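Local coordinates for protein 4-oxalocrotonate decarboxylase NahK (Pseudomonas putida, PDB 5D2J) that catalyses the metal-dependent decarboxylation of (3E)-2-oxohex-3-enedioate to 2-oxopent-4-enoate and carbon dioxide, a step in the breakdown of aromatic hydrocarbons, at residues Gly71-Ala76 with Ala207-His212; Ala115-Val120 with Gly240-Ala245. The protein carries 1 engineered substitution. One frame throughout, in Å; residues are numbered along the deposited sequence.

In the fold
Interactions 1 and 2 are neighbours, their centres about 10 Å apart, on the side of the chain where the magnesium ion and the hexanedioic acid are bound. Their segments alternate along the chain, in the order 71-76, 115-120, 207-212, 240-245. One mixed sheet carries or leads into three of them: strand 65-71 runs into the first, strand 112-121 carries the second, and strand 236-238, paired with both, leads to the loop 240-245. Segment 207-212 lies instead between strand 199-205 of the five-stranded sheet and helix 213-225. The loop 240-245 joins the contacts: Thr73 and Val209 both pack on Gly240. Distant parts of the sequence thus converge beside the metal, with interaction 2 the more deeply buried.

Interaction 1. Residues Gly71-Ala76 with Ala207-His212; sequences GLTSWA and AAVLGH. With 0L1 (hexanedioic acid), chain E.
Thr73 packs against Val209 and Leu210, the first two residues of a type I' beta turn that runs on into helix 213-225 of this fumarylacetoacetate-hydrolase-type fold. The turn closes through its own backbone bond, His212 N to Val209 O. The tight part is centred on the carbonyl of Thr73, which accepts a bond from Leu210 N at 3.1 Å; the donor lies nearly in line with the C=O direction (164°), although the bond is somewhat bent at the N-H (145°). Leu210 bends over the same oxygen: with CG beside its backbone N (chi1 -58°), CD2 comes to 3.4 Å from Thr73 O and covers one side of it. Alongside, Thr73 and Val209 point the same way, and Val209 CG1 rests 4.1 Å from Thr73 CB. Ser216 of the following helix touches all three side chains.

Ahead of Thr73, the backbone reaches the bound hexanedioic acid, with Gly71 CA 3.3 Å from its O1; Leu72 belongs to the 2-oxoglutarate site.

The Ser74 and Ala208 side is looser. Ala208 is exposed and Ser74 partly so; Ser74 OG stays 4.2 Å from Ala208 O, and a water sits between them. It takes hydrogen bonds from two hydroxyls, Ser74 OG and Thr73 OG1, the latter at 2.7 Å, and gives one of its own to Ala208 O at 2.9 Å.

Interaction 2. Residues Ala115-Val120 with Gly240-Ala245; sequences AEISVV and GGITAA. With MG (magnesium ion), chain C.
The magnesium site of this hydratase/decarboxylase-family enzyme takes one of its ligands, Glu116, from strand 112-121, and Gly240 in the loop after strand 236-238 packs against that side chain. Glu116 reaches the ion with its side chain extended beyond CG, and its two carboxylate oxygens divide the work. OE2 binds magnesium directly at 2.1 Å, beside Glu114 and Glu147, which supply further ligands. OE1 accepts a bond from a magnesium-bound water and a weak, bent one from Gly240 N (3.0 Å, 126°). Metal on one oxygen and these donors on the other should limit rotation of the carboxylate. A second magnesium-bound water accepts a weak bond from Gly241 N, so the loop also touches the coordination shell.

Gly240 fits closely: its carbonyl oxygen is 3.2 Å from Glu116 CB, and its backbone torsions would drive any side chain into the carbonyl of the residue before. The same oxygen takes a hydrogen bond from a water that in turn accepts one from Ile117 N, bridging strand and loop.

Away from the metal the loop is pinned to the strand by Ala115. Its O accepts a straight bond from Ile242 N at 2.8 Å, while the Ile242 side chain crosses that of Ile117 at a slant, its CD1 4.2 Å from Ile117 CG2. Val192 of strand 191-196 touches both Ala115 and Ile242. With chi1 at 64°, Thr243 holds OG1 between its own N and carbonyl carbon, where Ala115 N meets it at 3.0 Å in an almost linear bond; Thr243 CG2 lies 3.9 Å from Ala115 CB. Replacing Thr243 with an alanine would probably leave the buried Ala115 N without its acceptor and open a gap beside the methyl of Ala115. Thr243 OG1 itself donates weakly to Ala244 O, 3.4 Å away.

Interaction 1. Residues Gly71-Ala76 with Ala207-His212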
loop_
_atom_site.group_PDB
_atom_site.type_symbol
_atom_site.label_atom_id
_atom_site.label_comp_id
_atom_site.label_asym_id
_atom_site.label_seq_id
_atom_site.Cartn_x
_atom_site.Cartn_y
_atom_site.Cartn_z
ATOM N N GLY A 71 -3.188 2.607 3.240
ATOM C CA GLY A 71 -3.358 1.584 4.257
ATOM C C GLY A 71 -4.254 2.039 5.396
ATOM O O GLY A 71 -4.536 3.234 5.535
ATOM N N LEU A 72 -4.696 1.082 6.212
ATOM C CA LEU A 72 -5.645 1.350 7.291
ATOM C C LEU A 72 -6.898 2.007 6.718
ATOM O O LEU A 72 -7.372 3.031 7.214
ATOM C CB LEU A 72 -5.021 2.226 8.386
ATOM C CG LEU A 72 -3.643 1.799 8.906
ATOM C CD1 LEU A 72 -3.252 2.592 10.153
ATOM C CD2 LEU A 72 -3.582 0.303 9.174
ATOM N N THR A 73 -7.437 1.400 5.668
ATOM C CA THR A 73 -8.600 1.948 4.989
ATOM C C THR A 73 -9.916 1.324 5.472
ATOM O O THR A 73 -10.951 1.497 4.834
ATOM C CB THR A 73 -8.473 1.797 3.458
ATOM O OG1 THR A 73 -8.226 0.425 3.132
ATOM C CG2 THR A 73 -7.329 2.643 2.923
ATOM N N SER A 74 -9.865 0.611 6.597
ATOM C CA SER A 74 -11.065 0.052 7.225
ATOM C C SER A 74 -11.394 0.791 8.518
ATOM O O SER A 74 -10.493 1.231 9.240
ATOM C CB SER A 74 -10.870 -1.433 7.548
ATOM O OG SER A 74 -10.318 -2.135 6.450
ATOM N N TRP A 75 -12.684 0.927 8.804
ATOM C CA TRP A 75 -13.145 1.471 10.078
ATOM C C TRP A 75 -12.505 0.701 11.229
ATOM O O TRP A 75 -12.055 1.293 12.212
ATOM C CB TRP A 75 -14.671 1.397 10.169
ATOM N N ALA A 76 -12.457 -0.622 11.088
ATOM C CA ALA A 76 -11.845 -1.490 12.087
ATOM C C ALA A 76 -10.337 -1.280 12.172
ATOM O O ALA A 76 -9.760 -1.284 13.261
ATOM C CB ALA A 76 -12.156 -2.950 11.780
ATOM N N ALA A 207 -16.460 -1.637 -1.405
ATOM C CA ALA A 207 -16.981 -0.746 -0.365
ATOM C C ALA A 207 -16.202 -0.844 0.955
ATOM O O ALA A 207 -16.240 0.071 1.775
ATOM C CB ALA A 207 -18.460 -1.014 -0.127
ATOM N N ALA A 208 -15.505 -1.955 1.167
ATOM C CA ALA A 208 -14.690 -2.116 2.377
ATOM C C ALA A 208 -13.592 -1.054 2.469
ATOM O O ALA A 208 -13.040 -0.805 3.545
ATOM C CB ALA A 208 -14.093 -3.516 2.442
ATOM N N VAL A 209 -13.279 -0.430 1.339
ATOM C CA VAL A 209 -12.271 0.618 1.300
ATOM C C VAL A 209 -12.949 1.977 1.503
ATOM O O VAL A 209 -13.415 2.597 0.544
ATOM C CB VAL A 209 -11.497 0.570 -0.036
ATOM C CG1 VAL A 209 -10.440 1.661 -0.094
ATOM C CG2 VAL A 209 -10.847 -0.791 -0.206
ATOM N N LEU A 210 -13.025 2.420 2.761
ATOM C CA LEU A 210 -13.618 3.715 3.112
ATOM C C LEU A 210 -15.034 3.945 2.579
ATOM O O LEU A 210 -15.473 5.089 2.455
ATOM C CB LEU A 210 -12.721 4.867 2.642
ATOM C CG LEU A 210 -11.285 4.922 3.159
ATOM C CD1 LEU A 210 -10.580 6.188 2.676
ATOM C CD2 LEU A 210 -11.260 4.862 4.674
ATOM N N GLY A 211 -15.755 2.875 2.259
ATOM C CA GLY A 211 -17.075 3.035 1.673
ATOM C C GLY A 211 -17.048 3.094 0.153
ATOM O O GLY A 211 -18.061 2.845 -0.499
ATOM N N HIS A 212 -15.889 3.429 -0.411
ATOM C CA HIS A 212 -15.719 3.524 -1.867
ATOM C C HIS A 212 -14.237 3.703 -2.152
ATOM O O HIS A 212 -13.613 4.596 -1.586
ATOM C CB HIS A 212 -16.483 4.725 -2.440
ATOM C CG HIS A 212 -16.756 4.614 -3.909
ATOM N ND1 HIS A 212 -15.754 4.541 -4.851
ATOM C CD2 HIS A 212 -17.923 4.554 -4.597
ATOM C CE1 HIS A 212 -16.289 4.436 -6.057
ATOM N NE2 HIS A 212 -17.604 4.440 -5.929
HETATM O O1 0L1 E . -2.998 -1.658 4.693
HETATM C C2 0L1 E . -1.808 -1.667 4.268
HETATM O O2 0L1 E . -1.580 -1.956 3.061
HETATM C C3 0L1 E . -0.662 -1.330 5.202
HETATM C C4 0L1 E . -0.736 -2.186 6.453
HETATM C C5 0L1 E . 0.476 -1.904 7.314
HETATM C C6 0L1 E . 0.373 -2.616 8.650
HETATM C C7 0L1 E . 0.636 -4.101 8.505
HETATM O O4 0L1 E . 1.762 -4.505 8.104
HETATM O O3 0L1 E . -0.258 -4.944 8.804
HETATM O O HOH W 1 -10.203 -1.344 3.626
#

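Interaction 2. Residues Ala115-Val120 with Gly240-Ala245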
loop_
_atom_site.group_PDB
_atom_site.type_symbol
_atom_site.label_atom_id
_atom_site.label_comp_id
_atom_site.label_asym_id
_atom_site.label_seq_id
_atom_site.Cartn_x
_atom_site.Cartn_y
_atom_site.Cartn_z
ATOM N N ALA A 115 -6.092 -8.589 -1.245
ATOM C CA ALA A 115 -6.616 -8.212 -2.567
ATOM C C ALA A 115 -7.083 -6.757 -2.551
ATOM O O ALA A 115 -7.702 -6.316 -1.583
ATOM C CB ALA A 115 -7.752 -9.117 -2.962
ATOM N N GLU A 116 -6.762 -6.000 -3.601
ATOM C CA GLU A 116 -7.116 -4.586 -3.670
ATOM C C GLU A 116 -7.532 -4.242 -5.090
ATOM O O GLU A 116 -7.410 -5.074 -5.998
ATOM C CB GLU A 116 -5.929 -3.705 -3.243
ATOM C CG GLU A 116 -5.214 -4.212 -1.990
ATOM C CD GLU A 116 -4.388 -3.157 -1.277
ATOM O OE1 GLU A 116 -4.395 -1.984 -1.703
ATOM O OE2 GLU A 116 -3.743 -3.510 -0.263
ATOM N N ILE A 117 -8.029 -3.022 -5.284
ATOM C CA ILE A 117 -8.258 -2.513 -6.634
ATOM C C ILE A 117 -7.441 -1.236 -6.765
ATOM O O ILE A 117 -7.400 -0.414 -5.842
ATOM C CB ILE A 117 -9.775 -2.306 -6.963
ATOM C CG1 ILE A 117 -9.971 -2.021 -8.458
ATOM C CG2 ILE A 117 -10.414 -1.210 -6.093
ATOM C CD1 ILE A 117 -9.636 -3.215 -9.353
ATOM N N SER A 118 -6.721 -1.104 -7.876
ATOM C CA SER A 118 -5.873 0.058 -8.082
ATOM C C SER A 118 -6.475 0.910 -9.184
ATOM O O SER A 118 -7.314 0.435 -9.958
ATOM C CB SER A 118 -4.465 -0.375 -8.484
ATOM O OG SER A 118 -3.848 -1.119 -7.443
ATOM N N VAL A 119 -6.052 2.168 -9.245
ATOM C CA VAL A 119 -6.423 3.036 -10.354
ATOM C C VAL A 119 -5.162 3.680 -10.903
ATOM O O VAL A 119 -4.144 3.775 -10.208
ATOM C CB VAL A 119 -7.419 4.151 -9.942
ATOM C CG1 VAL A 119 -8.756 3.563 -9.486
ATOM C CG2 VAL A 119 -6.799 5.060 -8.865
ATOM N N VAL A 120 -5.223 4.096 -12.162
ATOM C CA VAL A 120 -4.178 4.924 -12.740
ATOM C C VAL A 120 -4.861 6.226 -13.111
ATOM O O VAL A 120 -5.922 6.208 -13.730
ATOM C CB VAL A 120 -3.555 4.273 -13.990
ATOM C CG1 VAL A 120 -2.806 5.307 -14.820
ATOM C CG2 VAL A 120 -2.614 3.133 -13.580
ATOM N N GLY A 240 -6.439 0.166 -1.191
ATOM C CA GLY A 240 -6.610 -0.421 0.132
ATOM C C GLY A 240 -7.102 -1.860 0.144
ATOM O O GLY A 240 -7.642 -2.353 -0.847
ATOM N N GLY A 241 -6.919 -2.537 1.276
ATOM C CA GLY A 241 -7.313 -3.934 1.386
ATOM C C GLY A 241 -8.815 -4.169 1.306
ATOM O O GLY A 241 -9.587 -3.654 2.127
ATOM N N ILE A 242 -9.231 -4.957 0.316
ATOM C CA ILE A 242 -10.628 -5.389 0.199
ATOM C C ILE A 242 -10.843 -6.675 1.004
ATOM O O ILE A 242 -11.892 -6.868 1.630
ATOM C CB ILE A 242 -11.020 -5.609 -1.274
ATOM C CG1 ILE A 242 -11.084 -4.274 -2.011
ATOM C CG2 ILE A 242 -12.394 -6.285 -1.384
ATOM C CD1 ILE A 242 -11.193 -4.416 -3.527
ATOM N N THR A 243 -9.841 -7.550 0.996
ATOM C CA THR A 243 -9.891 -8.769 1.792
ATOM C C THR A 243 -8.955 -8.647 2.992
ATOM O O THR A 243 -8.061 -7.795 3.017
ATOM C CB THR A 243 -9.502 -10.020 0.965
ATOM O OG1 THR A 243 -8.137 -9.916 0.540
ATOM C CG2 THR A 243 -10.393 -10.159 -0.261
ATOM N N ALA A 244 -9.172 -9.494 3.991
ATOM C CA ALA A 244 -8.271 -9.567 5.129
ATOM C C ALA A 244 -6.932 -10.085 4.620
ATOM O O ALA A 244 -6.881 -10.757 3.585
ATOM C CB ALA A 244 -8.840 -10.494 6.190
ATOM N N ALA A 245 -5.844 -9.766 5.322
ATOM C CA ALA A 245 -4.517 -10.222 4.905
ATOM C C ALA A 245 -4.286 -11.694 5.278
ATOM O O ALA A 245 -4.694 -12.143 6.346
ATOM C CB ALA A 245 -3.443 -9.338 5.503
HETATM MG MG MG C . -2.607 -2.786 1.307
HETATM O O HOH W 2 -2.830 -0.931 0.193
HETATM O O HOH W 3 -8.744 -1.539 -3.058
HETATM O O HOH W 4 -4.292 -2.394 2.601
#